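Local coordinates for putative membrane anchored protein (Corynebacterium diphtheriae, PDB 3LSO), which is of unknown function but is probably a membrane-anchored, extracytoplasmic protein, rich in beta strand and without helix, at residues S298-I303 with S325-P330; G305-L310 with I446-F451. All blocks are in the same frame, centred on the assembly; numbering follows the deposited sequence.

Contact 1: S298-I303 with S325-P330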
ATOM      1  N   SER B 298       1.180   9.684  30.579  1.00 17.35           N
ATOM      2  CA  SER B 298       0.501   9.092  29.454  1.00 17.58           C
ATOM      3  C   SER B 298      -0.303   7.884  29.943  1.00 17.17           C
ATOM      4  O   SER B 298      -0.099   7.451  31.079  1.00 17.18           O
ATOM      5  CB  SER B 298       1.476   8.803  28.304  1.00 17.53           C
ATOM      6  OG  SER B 298       2.154   7.580  28.486  1.00 18.46           O
ATOM      7  N   TYR B 299      -1.228   7.398  29.110  1.00 16.36           N
ATOM      8  CA  TYR B 299      -2.221   6.421  29.517  1.00 16.09           C
ATOM      9  C   TYR B 299      -2.306   5.212  28.584  1.00 16.03           C
ATOM     10  O   TYR B 299      -2.007   5.284  27.392  1.00 15.94           O
ATOM     11  CB  TYR B 299      -3.598   7.096  29.570  1.00 16.42           C
ATOM     12  CG  TYR B 299      -3.627   8.312  30.441  1.00 16.76           C
ATOM     13  CD1 TYR B 299      -2.994   9.466  30.046  1.00 17.81           C
ATOM     14  CD2 TYR B 299      -4.295   8.302  31.666  1.00 18.33           C
ATOM     15  CE1 TYR B 299      -2.982  10.583  30.844  1.00 20.75           C
ATOM     16  CE2 TYR B 299      -4.298   9.422  32.497  1.00 19.94           C
ATOM     17  CZ  TYR B 299      -3.631  10.564  32.068  1.00 22.18           C
ATOM     18  OH  TYR B 299      -3.598  11.706  32.841  1.00 24.16           O
ATOM     19  N   THR B 300      -2.766   4.101  29.136  1.00 15.86           N
ATOM     20  CA  THR B 300      -3.110   2.907  28.360  1.00 15.66           C
ATOM     21  C   THR B 300      -4.365   2.251  29.006  1.00 16.20           C
ATOM     22  O   THR B 300      -4.944   2.802  29.972  1.00 16.01           O
ATOM     23  CB  THR B 300      -1.910   1.918  28.231  1.00 14.90           C
ATOM     24  OG1 THR B 300      -2.320   0.767  27.495  1.00 17.04           O
ATOM     25  CG2 THR B 300      -1.462   1.429  29.565  1.00 14.21           C
ATOM     26  N   GLY B 301      -4.791   1.100  28.478  1.00 15.77           N
ATOM     27  CA  GLY B 301      -5.979   0.464  28.984  1.00 15.96           C
ATOM     28  C   GLY B 301      -6.172  -0.911  28.404  1.00 16.40           C
ATOM     29  O   GLY B 301      -5.314  -1.410  27.674  1.00 17.75           O
ATOM     30  N   LEU B 302      -7.296  -1.529  28.748  1.00 15.75           N
ATOM     31  CA  LEU B 302      -7.638  -2.862  28.309  1.00 14.83           C
ATOM     32  C   LEU B 302      -9.137  -2.901  28.275  1.00 14.76           C
ATOM     33  O   LEU B 302      -9.790  -2.330  29.159  1.00 14.78           O
ATOM     34  CB  LEU B 302      -7.178  -3.908  29.328  1.00 14.72           C
ATOM     35  CG  LEU B 302      -5.697  -4.220  29.560  1.00 14.08           C
ATOM     36  CD1 LEU B 302      -5.439  -4.813  30.961  1.00  9.83           C
ATOM     37  CD2 LEU B 302      -5.204  -5.152  28.479  1.00 13.15           C
ATOM     38  N   ILE B 303      -9.688  -3.543  27.247  1.00 14.59           N
ATOM     39  CA  ILE B 303     -11.099  -3.915  27.243  1.00 14.49           C
ATOM     40  C   ILE B 303     -11.172  -5.410  27.004  1.00 14.67           C
ATOM     41  O   ILE B 303     -10.539  -5.918  26.086  1.00 14.88           O
ATOM     42  CB  ILE B 303     -11.922  -3.139  26.220  1.00 14.01           C
ATOM     43  CG1 ILE B 303     -13.350  -3.675  26.189  1.00 13.28           C
ATOM     44  CG2 ILE B 303     -11.311  -3.273  24.843  1.00 15.01           C
ATOM     45  CD1 ILE B 303     -14.375  -2.649  25.741  1.00 11.54           C
ATOM     46  N   SER B 325      -9.979  -1.878  31.940  1.00 13.86           N
ATOM     47  CA  SER B 325      -8.877  -1.520  32.790  1.00 14.22           C
ATOM     48  C   SER B 325      -8.319  -0.223  32.242  1.00 14.06           C
ATOM     49  O   SER B 325      -8.308  -0.011  31.030  1.00 13.87           O
ATOM     50  CB  SER B 325      -7.830  -2.622  32.701  1.00 14.29           C
ATOM     51  OG  SER B 325      -6.764  -2.364  33.582  1.00 16.67           O
ATOM     52  N   ALA B 326      -7.867   0.662  33.116  1.00 14.40           N
ATOM     53  CA  ALA B 326      -7.246   1.926  32.649  1.00 14.17           C
ATOM     54  C   ALA B 326      -6.041   2.254  33.516  1.00 14.09           C
ATOM     55  O   ALA B 326      -6.141   2.214  34.749  1.00 14.85           O
ATOM     56  CB  ALA B 326      -8.232   3.047  32.673  1.00 13.89           C
ATOM     57  N   SER B 327      -4.907   2.553  32.888  1.00 13.27           N
ATOM     58  CA  SER B 327      -3.686   2.772  33.630  1.00 12.72           C
ATOM     59  C   SER B 327      -3.147   4.162  33.366  1.00 13.22           C
ATOM     60  O   SER B 327      -3.047   4.570  32.222  1.00 14.62           O
ATOM     61  CB  SER B 327      -2.638   1.766  33.177  1.00 12.63           C
ATOM     62  OG  SER B 327      -2.859   0.472  33.678  1.00  9.98           O
ATOM     63  N   LEU B 328      -2.766   4.892  34.400  1.00 13.01           N
ATOM     64  CA  LEU B 328      -1.957   6.098  34.212  1.00 12.52           C
ATOM     65  C   LEU B 328      -0.499   5.719  34.358  1.00 13.12           C
ATOM     66  O   LEU B 328      -0.125   5.060  35.326  1.00 13.79           O
ATOM     67  CB  LEU B 328      -2.324   7.127  35.262  1.00 12.18           C
ATOM     68  CG  LEU B 328      -1.588   8.450  35.394  1.00 11.93           C
ATOM     69  CD1 LEU B 328      -2.269   9.165  36.500  1.00 11.59           C
ATOM     70  CD2 LEU B 328      -0.087   8.285  35.750  1.00 11.30           C
ATOM     71  N   LEU B 329       0.331   6.158  33.423  1.00 13.68           N
ATOM     72  CA  LEU B 329       1.727   5.772  33.379  1.00 14.10           C
ATOM     73  C   LEU B 329       2.622   6.954  33.765  1.00 14.76           C
ATOM     74  O   LEU B 329       2.854   7.823  32.942  1.00 15.30           O
ATOM     75  CB  LEU B 329       2.056   5.285  31.970  1.00 13.90           C
ATOM     76  CG  LEU B 329       1.114   4.206  31.405  1.00 15.96           C
ATOM     77  CD1 LEU B 329       1.352   3.982  29.921  1.00 15.28           C
ATOM     78  CD2 LEU B 329       1.180   2.864  32.179  1.00 15.44           C
ATOM     79  N   PRO B 330       3.118   6.997  35.016  1.00 15.11           N
ATOM     80  CA  PRO B 330       3.854   8.156  35.465  1.00 16.32           C
ATOM     81  C   PRO B 330       4.961   8.449  34.511  1.00 17.60           C
ATOM     82  O   PRO B 330       5.572   7.518  33.980  1.00 18.50           O
ATOM     83  CB  PRO B 330       4.470   7.698  36.786  1.00 15.87           C
ATOM     84  CG  PRO B 330       3.596   6.723  37.265  1.00 15.55           C
ATOM     85  CD  PRO B 330       3.063   5.984  36.072  1.00 15.32           C
TER
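Ser298 and Leu329 begin the ladder of an antiparallel pair that ends at Leu302 and Ser325; strand 298-303 forms one edge of a four-stranded antiparallel sheet, with 321-329 between it and 410-417. The segment axes come within 4.5 Å of each other, their directions differing by 167°.

Backbone bonds set the register at three hydrogen-bonded pairs. Thr300 and Ser327 exchange two: Ser327 N reaches Thr300 O at 2.9 Å, almost straight at the hydrogen, and Thr300 N returns to Ser327 O at 3.1 Å. Leu302 and Ser325 do the same, whereas at Ser298 and Leu329 the bond from Ser298 N is weak.

The two faces differ in character. On the one carrying Thr300, Ser327 and Leu329, short or branched side chains suit a partly exposed surface: the methyl Thr300 CG2 lies 3.8 Å from both Ser327 CB and Leu329 CD1. Ser327 OG turns to Thr411 on the next strand. The other face looks into the protein, where Ala326 and Leu328 pack on strand 335-343 and Gly301, without a side chain, faces Ala326 in a non-hydrogen-bonded pair. Tyr299 has its hydroxyl held by Asp295 and Lys435. With CG anti to the carbonyl carbon (chi1 -55°), its ring runs back beside its own strand and slants toward Leu328, Tyr299 CE2 coming to 4.1 Å from Leu328 CG.

Contact 2: G305-L310 with I446-F451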
ATOM      1  N   GLY B 305      -9.652  -7.498  28.609  1.00 16.20           N
ATOM      2  CA  GLY B 305      -8.283  -7.991  28.798  1.00 17.16           C
ATOM      3  C   GLY B 305      -7.291  -7.805  27.650  1.00 17.22           C
ATOM      4  O   GLY B 305      -6.186  -8.367  27.690  1.00 16.59           O
ATOM      5  N   SER B 306      -7.684  -7.028  26.641  1.00 17.06           N
ATOM      6  CA  SER B 306      -6.786  -6.659  25.570  1.00 17.45           C
ATOM      7  C   SER B 306      -6.826  -5.180  25.313  1.00 17.45           C
ATOM      8  O   SER B 306      -7.838  -4.525  25.543  1.00 17.78           O
ATOM      9  CB  SER B 306      -7.155  -7.390  24.289  1.00 17.95           C
ATOM     10  OG  SER B 306      -7.032  -8.786  24.468  1.00 18.42           O
ATOM     11  N   ALA B 307      -5.712  -4.639  24.853  1.00 17.61           N
ATOM     12  CA  ALA B 307      -5.695  -3.257  24.433  1.00 17.76           C
ATOM     13  C   ALA B 307      -6.226  -3.320  23.025  1.00 18.00           C
ATOM     14  O   ALA B 307      -5.707  -4.083  22.216  1.00 19.36           O
ATOM     15  CB  ALA B 307      -4.287  -2.724  24.438  1.00 17.03           C
ATOM     16  N   THR B 308      -7.276  -2.576  22.720  1.00 17.56           N
ATOM     17  CA  THR B 308      -7.724  -2.510  21.343  1.00 17.21           C
ATOM     18  C   THR B 308      -7.232  -1.189  20.775  1.00 18.04           C
ATOM     19  O   THR B 308      -6.296  -0.610  21.300  1.00 19.14           O
ATOM     20  CB  THR B 308      -9.217  -2.642  21.258  1.00 16.85           C
ATOM     21  OG1 THR B 308      -9.816  -1.567  21.990  1.00 16.57           O
ATOM     22  CG2 THR B 308      -9.636  -3.960  21.846  1.00 13.93           C
ATOM     23  N   SER B 309      -7.834  -0.699  19.711  1.00 18.20           N
ATOM     24  CA  SER B 309      -7.418   0.564  19.144  1.00 18.58           C
ATOM     25  C   SER B 309      -8.597   0.993  18.307  1.00 19.63           C
ATOM     26  O   SER B 309      -9.498   0.191  18.073  1.00 19.90           O
ATOM     27  CB  SER B 309      -6.201   0.362  18.268  1.00 18.42           C
ATOM     28  OG  SER B 309      -6.541  -0.370  17.094  1.00 18.71           O
ATOM     29  N   LEU B 310      -8.622   2.230  17.834  1.00 20.47           N
ATOM     30  CA  LEU B 310      -9.791   2.640  17.053  1.00 21.54           C
ATOM     31  C   LEU B 310      -9.744   2.198  15.605  1.00 21.56           C
ATOM     32  O   LEU B 310     -10.775   2.190  14.941  1.00 22.46           O
ATOM     33  CB  LEU B 310     -10.142   4.130  17.216  1.00 21.76           C
ATOM     34  CG  LEU B 310      -8.991   5.067  17.553  1.00 23.48           C
ATOM     35  CD1 LEU B 310      -8.231   5.376  16.266  1.00 26.56           C
ATOM     36  CD2 LEU B 310      -9.480   6.331  18.207  1.00 23.68           C
ATOM     37  N   ILE B 446      -9.289   6.757  26.228  1.00 17.09           N
ATOM     38  CA  ILE B 446      -8.241   5.757  26.121  1.00 16.79           C
ATOM     39  C   ILE B 446      -8.563   4.884  24.927  1.00 17.46           C
ATOM     40  O   ILE B 446      -9.467   4.046  24.993  1.00 19.19           O
ATOM     41  CB  ILE B 446      -8.041   4.960  27.446  1.00 16.24           C
ATOM     42  CG1 ILE B 446      -7.419   5.874  28.505  1.00 15.29           C
ATOM     43  CG2 ILE B 446      -7.074   3.803  27.260  1.00 16.18           C
ATOM     44  CD1 ILE B 446      -7.421   5.282  29.838  1.00 13.75           C
ATOM     45  N   PRO B 447      -7.862   5.104  23.806  1.00 17.29           N
ATOM     46  CA  PRO B 447      -8.171   4.361  22.581  1.00 16.62           C
ATOM     47  C   PRO B 447      -7.934   2.880  22.762  1.00 16.17           C
ATOM     48  O   PRO B 447      -8.351   2.115  21.923  1.00 16.31           O
ATOM     49  CB  PRO B 447      -7.157   4.898  21.553  1.00 16.87           C
ATOM     50  CG  PRO B 447      -6.654   6.185  22.107  1.00 17.17           C
ATOM     51  CD  PRO B 447      -6.781   6.089  23.612  1.00 17.10           C
ATOM     52  N   GLU B 448      -7.259   2.469  23.831  1.00 15.63           N
ATOM     53  CA  GLU B 448      -7.004   1.040  24.018  1.00 15.20           C
ATOM     54  C   GLU B 448      -8.221   0.352  24.636  1.00 14.85           C
ATOM     55  O   GLU B 448      -8.211  -0.876  24.816  1.00 15.55           O
ATOM     56  CB  GLU B 448      -5.755   0.773  24.858  1.00 15.11           C
ATOM     57  CG  GLU B 448      -4.453   1.117  24.170  1.00 15.82           C
ATOM     58  CD  GLU B 448      -4.193   2.621  24.042  1.00 19.34           C
ATOM     59  OE1 GLU B 448      -5.041   3.457  24.451  1.00 20.66           O
ATOM     60  OE2 GLU B 448      -3.119   2.979  23.515  1.00 21.42           O
ATOM     61  N   THR B 449      -9.262   1.127  24.940  1.00 13.05           N
ATOM     62  CA  THR B 449     -10.492   0.560  25.452  1.00 12.38           C
ATOM     63  C   THR B 449     -11.617   0.632  24.409  1.00 11.83           C
ATOM     64  O   THR B 449     -12.765   0.300  24.686  1.00 11.79           O
ATOM     65  CB  THR B 449     -10.919   1.251  26.782  1.00 13.18           C
ATOM     66  OG1 THR B 449     -11.413   2.583  26.536  1.00 13.53           O
ATOM     67  CG2 THR B 449      -9.734   1.295  27.763  1.00 12.08           C
ATOM     68  N   ALA B 450     -11.282   1.052  23.192  1.00 10.44           N
ATOM     69  CA  ALA B 450     -12.320   1.332  22.185  1.00  8.76           C
ATOM     70  C   ALA B 450     -13.118   0.091  21.786  1.00  6.94           C
ATOM     71  O   ALA B 450     -12.532  -0.977  21.618  1.00  7.95           O
ATOM     72  CB  ALA B 450     -11.691   1.949  20.949  1.00  8.82           C
ATOM     73  N   PHE B 451     -14.424   0.237  21.603  1.00  3.61           N
ATOM     74  CA  PHE B 451     -15.228  -0.843  21.064  1.00  2.00           C
ATOM     75  C   PHE B 451     -16.186  -0.317  20.019  1.00  2.00           C
ATOM     76  O   PHE B 451     -16.533   0.855  20.039  1.00  2.00           O
ATOM     77  CB  PHE B 451     -15.965  -1.592  22.178  1.00  2.00           C
ATOM     78  CG  PHE B 451     -17.029  -0.778  22.895  1.00  2.00           C
ATOM     79  CD1 PHE B 451     -18.333  -0.730  22.417  1.00  2.00           C
ATOM     80  CD2 PHE B 451     -16.735  -0.109  24.064  1.00  2.00           C
ATOM     81  CE1 PHE B 451     -19.297  -0.024  23.061  1.00  2.00           C
ATOM     82  CE2 PHE B 451     -17.706   0.607  24.719  1.00  2.00           C
ATOM     83  CZ  PHE B 451     -18.988   0.646  24.214  1.00  2.00           C
TER
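A chi1 of 60° tucks Thr308 OG1 between its own backbone N and carbonyl carbon, and from there the hydroxyl faces Ala450. Thr308 OG1 donates to Ala450 O over 2.8 Å, in the carbonyl plane and on a lone pair. Threonine suits the place because its second branch, CG2, packs on Ile303.

The backbone of the same residue makes a second bond, Thr308 N to Glu448 O at 2.9 Å, the donor standing above the carbonyl plane. Two bonds thus hold Thr308 to the corner, and Glu448 CA adds a nearly straight CA-H...O contact to Thr308 O.

Apolar contacts flank these bonds. Ala307 CB rests 3.8 Å from Glu448 CB, whose chain bends at chi2 (73°), while Leu310 CD2 approaches Pro447 CB at 4.3 Å. Ala450 CB points toward the loop and lies 4.0 Å from Ser309 O.

Ile446 O holds the corner together by accepting from both Thr449 N and Thr449 OG1, the latter also hydrogen-bonded to Phe429 N of strand 425-435. Proline suits the second position of the first of two overlapping type I beta turns, 446-449 and 447-450, that make the corner in strand 440-453, with the loop 305-310 docked on it.

How the contacts relate
From the N terminus, the chain runs along strand 298-303 and then through the loop 305-310 before returning as strand 321-329, so contact 1 closes a short excursion of 21 residues. Contact 2 closes a much longer one: 135 residues pass before the chain comes back at 446-451. The first segment of contact 2 lies within the shorter excursion and its second lies beyond it, so the two closures cross. Their centres are 10 Å apart, and Gly301 O packs against Glu448 CB where they join. Together they tie the edge of the four-stranded sheet to the corner in strand 440-453, which pairs with strand 425-435 and, at Ala450, with strand 314-316.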